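Local coordinates for protein restriction endonuclease S subunits (Thermoanaerobacter tengcongensis, PDB 3OKG) that probably serves as the DNA-binding specificity subunit of a type I methyltransferase, which is built from M and S polypeptides, at residues L207-A212 with D376-Q381; V283-D288 with A315-D320. One frame throughout, in Å; residues are numbered along the deposited sequence.

Interaction 1: residues L207-A212 with D376-Q381; sequences LLMQTA and DQIQQQ
Leu208, Met209 and Ala212 meet Ile378 in an apolar contact between the two long helices 174-216 and 365-388. The segment axes come within 9.7 Å and run roughly antiparallel, at an angle of 150°. Ile378, aimed at the other helix, divides its two branches among three partners. Its CD1 reaches Leu208 CG at 3.9 Å, where the side chains cross at about a right angle, and lies 4.1 Å from Ala212 CB; the small methyl of Ala212 suits this buried place. The other branch, CG2, takes up Met209, touching both CB and CE at 3.7 Å. Met209 starts with CG anti to its own N (chi1 171°), then bends at chi2 and chi3, and this curl carries its methyl across to the start of Gln379, with CE 3.4 Å from Gln379 CB. The unbranched, flexible thioether suits such a reach, while Gln379 offers its backbone N and CA and the base of its side chain and sends its amide away from the partner helix. With an alanine in place of Ile378, Leu208 and Ala212 would probably lose their shared partner and Met209 CB its neighbour, opening a gap between the helices. Tyr374 and Leu375 of helix 365-388 extend the apolar seam along Ala212. Such side-chain packing between antiparallel helices is typical of the coiled coil of type I specificity subunits, where paired conserved helices separate two target-recognition domains.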
loop_
_atom_site.group_PDB
_atom_site.type_symbol
_atom_site.label_atom_id
_atom_site.label_comp_id
_atom_site.label_asym_id
_atom_site.label_seq_id
_atom_site.Cartn_x
_atom_site.Cartn_y
_atom_site.Cartn_z
ATOM N N LEU A 207 -6.991 -17.534 6.993
ATOM C CA LEU A 207 -7.108 -18.753 7.778
ATOM C C LEU A 207 -8.403 -19.496 7.431
ATOM O O LEU A 207 -8.430 -20.727 7.288
ATOM C CB LEU A 207 -7.063 -18.407 9.268
ATOM C CG LEU A 207 -6.292 -19.357 10.179
ATOM C CD1 LEU A 207 -5.999 -18.683 11.520
ATOM C CD2 LEU A 207 -7.071 -20.640 10.363
ATOM N N LEU A 208 -9.477 -18.736 7.294
ATOM C CA LEU A 208 -10.748 -19.279 6.834
ATOM C C LEU A 208 -10.627 -20.029 5.496
ATOM O O LEU A 208 -11.187 -21.119 5.331
ATOM C CB LEU A 208 -11.775 -18.155 6.699
ATOM C CG LEU A 208 -13.149 -18.581 6.187
ATOM C CD1 LEU A 208 -13.651 -19.835 6.914
ATOM C CD2 LEU A 208 -14.146 -17.447 6.312
ATOM N N MET A 209 -9.929 -19.432 4.539
ATOM C CA MET A 209 -9.805 -20.038 3.211
ATOM C C MET A 209 -9.053 -21.357 3.338
ATOM O O MET A 209 -9.514 -22.406 2.869
ATOM C CB MET A 209 -9.058 -19.115 2.260
ATOM C CG MET A 209 -8.693 -19.746 0.926
ATOM S SD MET A 209 -10.183 -20.209 0.007
ATOM C CE MET A 209 -10.483 -18.660 -0.769
ATOM N N GLN A 210 -7.898 -21.286 3.990
ATOM C CA GLN A 210 -7.051 -22.450 4.222
ATOM C C GLN A 210 -7.812 -23.587 4.932
ATOM O O GLN A 210 -7.732 -24.746 4.522
ATOM C CB GLN A 210 -5.793 -22.014 4.987
ATOM C CG GLN A 210 -4.817 -23.126 5.324
ATOM C CD GLN A 210 -3.557 -22.601 6.006
ATOM O OE1 GLN A 210 -2.692 -22.004 5.358
ATOM N NE2 GLN A 210 -3.449 -22.827 7.317
ATOM N N THR A 211 -8.577 -23.244 5.966
ATOM C CA THR A 211 -9.421 -24.191 6.690
ATOM C C THR A 211 -10.517 -24.795 5.812
ATOM O O THR A 211 -10.796 -26.007 5.874
ATOM C CB THR A 211 -10.082 -23.513 7.922
ATOM O OG1 THR A 211 -9.071 -23.162 8.874
ATOM C CG2 THR A 211 -11.079 -24.449 8.576
ATOM N N ALA A 212 -11.153 -23.960 5.001
ATOM C CA ALA A 212 -12.211 -24.444 4.112
ATOM C C ALA A 212 -11.661 -25.437 3.064
ATOM O O ALA A 212 -12.292 -26.439 2.773
ATOM C CB ALA A 212 -12.927 -23.273 3.420
ATOM N N ASP A 376 -15.572 -19.220 -3.590
ATOM C CA ASP A 376 -15.446 -18.009 -4.387
ATOM C C ASP A 376 -15.677 -16.780 -3.512
ATOM O O ASP A 376 -14.985 -15.773 -3.669
ATOM C CB ASP A 376 -16.466 -17.997 -5.525
ATOM C CG ASP A 376 -16.033 -18.841 -6.708
ATOM O OD1 ASP A 376 -14.864 -19.293 -6.746
ATOM O OD2 ASP A 376 -16.876 -19.037 -7.602
ATOM N N GLN A 377 -16.662 -16.860 -2.617
ATOM C CA GLN A 377 -16.947 -15.721 -1.728
ATOM C C GLN A 377 -15.717 -15.391 -0.864
ATOM O O GLN A 377 -15.295 -14.252 -0.772
ATOM C CB GLN A 377 -18.188 -16.014 -0.871
ATOM C CG GLN A 377 -18.436 -15.041 0.263
ATOM C CD GLN A 377 -19.553 -14.040 -0.034
ATOM O OE1 GLN A 377 -19.880 -13.763 -1.196
ATOM N NE2 GLN A 377 -20.147 -13.495 1.027
ATOM N N ILE A 378 -15.126 -16.404 -0.238
ATOM C CA ILE A 378 -13.934 -16.202 0.577
ATOM C C ILE A 378 -12.745 -15.708 -0.250
ATOM O O ILE A 378 -12.003 -14.800 0.156
ATOM C CB ILE A 378 -13.508 -17.511 1.270
ATOM C CG1 ILE A 378 -14.667 -18.111 2.069
ATOM C CG2 ILE A 378 -12.291 -17.272 2.132
ATOM C CD1 ILE A 378 -14.345 -19.532 2.626
ATOM N N GLN A 379 -12.539 -16.320 -1.406
ATOM C CA GLN A 379 -11.411 -15.940 -2.259
ATOM C C GLN A 379 -11.517 -14.471 -2.657
ATOM O O GLN A 379 -10.520 -13.751 -2.687
ATOM C CB GLN A 379 -11.351 -16.842 -3.499
ATOM C CG GLN A 379 -10.446 -16.372 -4.625
ATOM C CD GLN A 379 -10.688 -17.175 -5.912
ATOM O OE1 GLN A 379 -11.574 -16.856 -6.712
ATOM N NE2 GLN A 379 -9.911 -18.231 -6.098
ATOM N N GLN A 380 -12.728 -14.018 -2.944
ATOM C CA GLN A 380 -12.904 -12.616 -3.313
ATOM C C GLN A 380 -12.627 -11.708 -2.131
ATOM O O GLN A 380 -12.164 -10.578 -2.300
ATOM C CB GLN A 380 -14.317 -12.364 -3.837
ATOM C CG GLN A 380 -14.584 -13.012 -5.175
ATOM C CD GLN A 380 -16.064 -13.194 -5.428
ATOM O OE1 GLN A 380 -16.899 -12.694 -4.668
ATOM N NE2 GLN A 380 -16.401 -13.920 -6.498
ATOM N N GLN A 381 -12.910 -12.201 -0.930
ATOM C CA GLN A 381 -12.750 -11.371 0.265
ATOM C C GLN A 381 -11.274 -11.246 0.602
ATOM O O GLN A 381 -10.798 -10.160 0.888
ATOM C CB GLN A 381 -13.574 -11.925 1.446
ATOM C CG GLN A 381 -15.080 -11.840 1.204
ATOM C CD GLN A 381 -15.853 -12.691 2.191
ATOM O OE1 GLN A 381 -15.290 -13.602 2.794
ATOM N NE2 GLN A 381 -17.140 -12.403 2.361
#

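Interaction 2: residues V283-D288 with A315-D320; sequences VARPGD and ALRPRD
Asp288 OD2 is gripped by the backbone N of Arg285 and by the guanidinium of Arg317. The Arg285 N bond is short, 2.7 Å to Asp288 OD2, and nearly straight at 174°, though it comes from above the carboxylate plane. Arg317 NH2 lies 2.8 Å from the same OD2 in a salt bridge whose hydrogen bond is weak, bent to 126°. The second carboxylate oxygen, Asp288 OD1, receives Arg317 NE at 2.9 Å on its syn side, the carboxylate and guanidinium planes being clearly turned against each other. Arginine suits the place because its NE and NH2 can serve both oxygens; its chain runs out extended, then turns at chi3 to bring them there. Arg285 NE lies over one face of this guanidinium, toward its rim, with the two guanidinium planes 30° apart and their centres separated by 4.1 Å, a stack of like charges that Asp288 probably helps to offset. Ala284 CB meets Ala315 CB at 3.7 Å, two small methyls that both also touch Leu290. Strand 313-318 runs between strands 237-241 and 289-292, with Leu316 packing on Leu327 and Leu331 of helix 324-333, while strand 283-284 pairs with 307-309 in the adjoining sheet.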
loop_
_atom_site.group_PDB
_atom_site.type_symbol
_atom_site.label_atom_id
_atom_site.label_comp_id
_atom_site.label_asym_id
_atom_site.label_seq_id
_atom_site.Cartn_x
_atom_site.Cartn_y
_atom_site.Cartn_z
ATOM N N VAL A 283 -3.458 -28.401 -28.508
ATOM C CA VAL A 283 -4.400 -27.280 -28.404
ATOM C C VAL A 283 -5.203 -27.290 -27.110
ATOM O O VAL A 283 -5.733 -28.323 -26.704
ATOM C CB VAL A 283 -5.365 -27.251 -29.605
ATOM C CG1 VAL A 283 -6.384 -26.138 -29.455
ATOM C CG2 VAL A 283 -4.570 -27.097 -30.909
ATOM N N ALA A 284 -5.274 -26.130 -26.468
ATOM C CA ALA A 284 -6.152 -25.918 -25.324
ATOM C C ALA A 284 -7.302 -24.995 -25.745
ATOM O O ALA A 284 -7.118 -24.097 -26.573
ATOM C CB ALA A 284 -5.368 -25.318 -24.179
ATOM N N ARG A 285 -8.489 -25.217 -25.190
ATOM C CA ARG A 285 -9.661 -24.404 -25.525
ATOM C C ARG A 285 -10.169 -23.597 -24.328
ATOM O O ARG A 285 -9.755 -23.835 -23.183
ATOM C CB ARG A 285 -10.792 -25.294 -26.053
ATOM C CG ARG A 285 -10.333 -26.387 -26.998
ATOM C CD ARG A 285 -11.501 -27.044 -27.711
ATOM N NE ARG A 285 -12.452 -27.655 -26.788
ATOM C CZ ARG A 285 -13.217 -28.698 -27.097
ATOM N NH1 ARG A 285 -13.135 -29.243 -28.297
ATOM N NH2 ARG A 285 -14.059 -29.206 -26.205
ATOM N N PRO A 286 -11.078 -22.642 -24.585
ATOM C CA PRO A 286 -11.669 -21.875 -23.491
ATOM C C PRO A 286 -12.247 -22.819 -22.450
ATOM O O PRO A 286 -13.034 -23.713 -22.780
ATOM C CB PRO A 286 -12.785 -21.099 -24.182
ATOM C CG PRO A 286 -12.281 -20.912 -25.568
ATOM C CD PRO A 286 -11.543 -22.166 -25.901
ATOM N N GLY A 287 -11.840 -22.618 -21.203
ATOM C CA GLY A 287 -12.229 -23.500 -20.126
ATOM C C GLY A 287 -11.008 -24.204 -19.580
ATOM O O GLY A 287 -10.639 -24.002 -18.427
ATOM N N ASP A 288 -10.360 -25.008 -20.418
ATOM C CA ASP A 288 -9.251 -25.836 -19.960
ATOM C C ASP A 288 -8.313 -25.131 -19.006
ATOM O O ASP A 288 -8.003 -23.945 -19.160
ATOM C CB ASP A 288 -8.377 -26.319 -21.117
ATOM C CG ASP A 288 -9.176 -26.968 -22.222
ATOM O OD1 ASP A 288 -10.358 -27.292 -21.999
ATOM O OD2 ASP A 288 -8.617 -27.138 -23.327
ATOM N N ALA A 315 -2.327 -28.993 -20.622
ATOM C CA ALA A 315 -3.699 -28.500 -20.531
ATOM C C ALA A 315 -4.622 -29.615 -20.010
ATOM O O ALA A 315 -4.502 -30.776 -20.422
ATOM C CB ALA A 315 -4.177 -28.001 -21.867
ATOM N N LEU A 316 -5.526 -29.265 -19.102
ATOM C CA LEU A 316 -6.448 -30.229 -18.489
ATOM C C LEU A 316 -7.854 -29.854 -18.876
ATOM O O LEU A 316 -8.317 -28.731 -18.607
ATOM C CB LEU A 316 -6.318 -30.191 -16.966
ATOM C CG LEU A 316 -4.868 -30.165 -16.490
ATOM C CD1 LEU A 316 -4.806 -29.824 -14.998
ATOM C CD2 LEU A 316 -4.212 -31.496 -16.768
ATOM N N ARG A 317 -8.540 -30.765 -19.544
ATOM C CA ARG A 317 -9.880 -30.450 -20.004
ATOM C C ARG A 317 -10.854 -31.343 -19.276
ATOM O O ARG A 317 -10.908 -32.544 -19.540
ATOM C CB ARG A 317 -10.028 -30.645 -21.505
ATOM C CG ARG A 317 -11.384 -30.163 -22.013
ATOM C CD ARG A 317 -11.467 -30.192 -23.527
ATOM N NE ARG A 317 -10.538 -29.246 -24.152
ATOM C CZ ARG A 317 -9.692 -29.553 -25.134
ATOM N NH1 ARG A 317 -9.652 -30.785 -25.630
ATOM N NH2 ARG A 317 -8.892 -28.624 -25.629
ATOM N N PRO A 318 -11.604 -30.759 -18.337
ATOM C CA PRO A 318 -12.531 -31.522 -17.496
ATOM C C PRO A 318 -13.587 -32.220 -18.343
ATOM O O PRO A 318 -14.102 -31.649 -19.298
ATOM C CB PRO A 318 -13.201 -30.453 -16.643
ATOM C CG PRO A 318 -12.226 -29.307 -16.616
ATOM C CD PRO A 318 -11.530 -29.338 -17.953
ATOM N N ARG A 319 -13.912 -33.454 -17.990
ATOM C CA ARG A 319 -15.020 -34.146 -18.628
ATOM C C ARG A 319 -16.292 -33.681 -17.953
ATOM O O ARG A 319 -16.241 -32.827 -17.064
ATOM C CB ARG A 319 -14.804 -35.664 -18.539
ATOM C CG ARG A 319 -13.538 -36.057 -19.295
ATOM C CD ARG A 319 -13.357 -37.551 -19.502
ATOM N NE ARG A 319 -11.965 -37.835 -19.856
ATOM C CZ ARG A 319 -11.432 -39.050 -19.943
ATOM N NH1 ARG A 319 -12.173 -40.129 -19.711
ATOM N NH2 ARG A 319 -10.149 -39.185 -20.266
ATOM N N ASP A 320 -17.438 -34.224 -18.349
ATOM C CA ASP A 320 -18.702 -33.675 -17.866
ATOM C C ASP A 320 -18.882 -33.803 -16.349
ATOM O O ASP A 320 -19.580 -32.999 -15.752
ATOM C CB ASP A 320 -19.899 -34.306 -18.585
ATOM C CG ASP A 320 -19.855 -34.096 -20.084
ATOM O OD1 ASP A 320 -19.315 -33.059 -20.522
ATOM O OD2 ASP A 320 -20.361 -34.971 -20.820
#

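In the fold
From the N terminus, the chain passes through the strands and short helices up to strand 168-171 and then runs into helix 174-216, whose later part supplies residues 207-212. It goes on through the strands from 229-232 onward, where interaction 2 closes a short loop: 26 residues, 12 of them in strands, separate 283-288 from 315-320. The chain then passes through helix 324-333 and others before helix 365-388 brings 376-381 back to 207-212, closing a loop of 163 residues. Interaction 2 is therefore nested inside interaction 1. Their centres lie 25 Å apart and they do not touch. Interaction 2 joins parts of two neighbouring sheets; interaction 1 ties helix 174-216 to helix 365-388.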